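Salt-tolerant glutaminase (Micrococcus luteus, PDB 3IHB) probably hydrolyses L-glutamine to L-glutamate and ammonium. Local coordinates at residues V152-Y157 against Y191-A196. Numbering follows the deposited sequence.
Sequences VDWETY and YVAQCA. With GLU (glutamic acid), chain C.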
loop_
_atom_site.group_PDB
_atom_site.type_symbol
_atom_site.label_atom_id
_atom_site.label_comp_id
_atom_site.label_asym_id
_atom_site.label_seq_id
_atom_site.Cartn_x
_atom_site.Cartn_y
_atom_site.Cartn_z
ATOM N N VAL A 152 -32.386 6.802 6.866
ATOM C CA VAL A 152 -31.989 7.151 8.232
ATOM C C VAL A 152 -32.901 6.477 9.251
ATOM O O VAL A 152 -34.119 6.553 9.134
ATOM C CB VAL A 152 -32.091 8.684 8.458
ATOM C CG1 VAL A 152 -31.908 9.021 9.940
ATOM C CG2 VAL A 152 -31.059 9.411 7.601
ATOM N N ASP A 153 -32.327 5.816 10.249
ATOM C CA ASP A 153 -33.156 5.185 11.270
ATOM C C ASP A 153 -33.457 6.240 12.330
ATOM O O ASP A 153 -32.688 6.427 13.279
ATOM C CB ASP A 153 -32.437 4.006 11.923
ATOM C CG ASP A 153 -33.310 3.286 12.933
ATOM O OD1 ASP A 153 -34.203 2.524 12.515
ATOM O OD2 ASP A 153 -33.119 3.489 14.145
ATOM N N TRP A 154 -34.581 6.928 12.171
ATOM C CA TRP A 154 -34.960 7.976 13.105
ATOM C C TRP A 154 -35.102 7.514 14.553
ATOM O O TRP A 154 -34.943 8.310 15.488
ATOM C CB TRP A 154 -36.232 8.664 12.607
ATOM C CG TRP A 154 -36.028 9.247 11.239
ATOM C CD1 TRP A 154 -36.438 8.712 10.050
ATOM C CD2 TRP A 154 -35.258 10.413 10.909
ATOM N NE1 TRP A 154 -35.967 9.467 9.001
ATOM C CE2 TRP A 154 -35.240 10.516 9.498
ATOM C CE3 TRP A 154 -34.578 11.378 11.668
ATOM C CZ2 TRP A 154 -34.565 11.546 8.827
ATOM C CZ3 TRP A 154 -33.906 12.407 11.002
ATOM C CH2 TRP A 154 -33.906 12.478 9.592
ATOM N N GLU A 155 -35.374 6.232 14.753
ATOM C CA GLU A 155 -35.501 5.717 16.109
ATOM C C GLU A 155 -34.164 5.879 16.838
ATOM O O GLU A 155 -34.141 6.239 18.017
ATOM C CB GLU A 155 -35.895 4.243 16.098
ATOM C CG GLU A 155 -36.198 3.691 17.481
ATOM C CD GLU A 155 -36.359 2.183 17.485
ATOM O OE1 GLU A 155 -37.002 1.651 16.556
ATOM O OE2 GLU A 155 -35.846 1.531 18.421
ATOM N N THR A 156 -33.059 5.603 16.139
ATOM C CA THR A 156 -31.720 5.733 16.724
ATOM C C THR A 156 -31.389 7.216 16.864
ATOM O O THR A 156 -30.874 7.663 17.891
ATOM C CB THR A 156 -30.632 5.059 15.842
ATOM O OG1 THR A 156 -30.912 3.661 15.712
ATOM C CG2 THR A 156 -29.259 5.212 16.476
ATOM N N TYR A 157 -31.705 7.971 15.817
ATOM C CA TYR A 157 -31.478 9.408 15.789
ATOM C C TYR A 157 -32.061 10.074 17.030
ATOM O O TYR A 157 -31.359 10.789 17.742
ATOM C CB TYR A 157 -32.117 10.002 14.535
ATOM C CG TYR A 157 -32.162 11.508 14.519
ATOM C CD1 TYR A 157 -31.017 12.260 14.280
ATOM C CD2 TYR A 157 -33.357 12.185 14.765
ATOM C CE1 TYR A 157 -31.060 13.656 14.286
ATOM C CE2 TYR A 157 -33.413 13.569 14.776
ATOM C CZ TYR A 157 -32.265 14.303 14.538
ATOM O OH TYR A 157 -32.334 15.681 14.560
ATOM N N TYR A 191 -25.192 15.541 11.881
ATOM C CA TYR A 191 -24.201 14.483 12.073
ATOM C C TYR A 191 -24.818 13.242 12.722
ATOM O O TYR A 191 -24.484 12.110 12.356
ATOM C CB TYR A 191 -23.038 15.004 12.927
ATOM C CG TYR A 191 -22.120 13.936 13.491
ATOM C CD1 TYR A 191 -21.219 13.246 12.675
ATOM C CD2 TYR A 191 -22.153 13.616 14.852
ATOM C CE1 TYR A 191 -20.378 12.264 13.199
ATOM C CE2 TYR A 191 -21.312 12.636 15.386
ATOM C CZ TYR A 191 -20.431 11.966 14.559
ATOM O OH TYR A 191 -19.621 10.992 15.092
ATOM N N VAL A 192 -25.720 13.447 13.682
ATOM C CA VAL A 192 -26.368 12.322 14.358
ATOM C C VAL A 192 -27.286 11.559 13.395
ATOM O O VAL A 192 -27.447 10.343 13.505
ATOM C CB VAL A 192 -27.191 12.793 15.572
ATOM C CG1 VAL A 192 -27.789 11.595 16.286
ATOM C CG2 VAL A 192 -26.313 13.567 16.527
ATOM N N ALA A 193 -27.883 12.279 12.448
ATOM C CA ALA A 193 -28.762 11.668 11.458
ATOM C C ALA A 193 -27.852 10.916 10.506
ATOM O O ALA A 193 -28.158 9.808 10.064
ATOM C CB ALA A 193 -29.550 12.742 10.714
ATOM N N GLN A 194 -26.726 11.549 10.194
ATOM C CA GLN A 194 -25.690 10.976 9.338
ATOM C C GLN A 194 -25.242 9.615 9.881
ATOM O O GLN A 194 -25.104 8.648 9.139
ATOM C CB GLN A 194 -24.489 11.914 9.320
ATOM C CG GLN A 194 -23.222 11.320 8.756
ATOM C CD GLN A 194 -22.038 12.239 8.962
ATOM O OE1 GLN A 194 -22.123 13.442 8.699
ATOM N NE2 GLN A 194 -20.925 11.682 9.429
ATOM N N CYS A 195 -25.007 9.559 11.188
ATOM C CA CYS A 195 -24.567 8.332 11.840
ATOM C C CYS A 195 -25.655 7.274 11.902
ATOM O O CYS A 195 -25.370 6.091 12.121
ATOM C CB CYS A 195 -24.092 8.633 13.264
ATOM S SG CYS A 195 -22.545 9.553 13.375
ATOM N N ALA A 196 -26.899 7.701 11.699
ATOM C CA ALA A 196 -28.044 6.799 11.764
ATOM C C ALA A 196 -28.427 6.146 10.440
ATOM O O ALA A 196 -29.395 5.386 10.377
ATOM C CB ALA A 196 -29.243 7.537 12.344
HETATM N N GLU C . -22.599 8.374 16.855
HETATM C CA GLU C . -21.486 8.317 17.828
HETATM C C GLU C . -21.161 9.672 18.405
HETATM O O GLU C . -20.513 9.754 19.426
HETATM C CB GLU C . -20.215 7.745 17.194
HETATM C CG GLU C . -20.164 6.239 17.161
HETATM C CD GLU C . -18.832 5.674 16.658
HETATM O OE1 GLU C . -17.763 6.038 17.196
HETATM O OE2 GLU C . -18.864 4.848 15.726
#
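The Y157 ring meets helix 184-195 with its rim: A193 N lies at the edge, 3.6 Å from Y157 CD1, while V192 CG1 comes up obliquely. One face of this ring takes W154 CZ3, 3.8 Å above its plane and offset toward the rim. The indole in turn carries V152 CG1 over the centre of one face, and its edge points at Y157 CD2. With CG anti to the backbone N (chi1 170°), the Y157 ring is carried to A193, where CD1 also touches A193 CB. V152 CG1 is sandwiched between the indole and A196 CB, 3.9 Å away. One hydrogen bond ties the segments: D153 N to A196 O, 3.0 Å and nearly straight at 173°, the donor standing above the carbonyl plane. D153 is also the N-cap of helix 154-161; its OD2 accepts from T156 N and, at 2.7 Å, from T156 OG1, from opposite faces of the carboxylate plane. On another side of helix 184-195, C195 SG lies over one Y191 ring face, 3.7 Å from the bound glutamate N. Methyls, rings and one backbone bond thus join this helix to that of the ligand-binding E160, while the D153 carboxylate serves the cap.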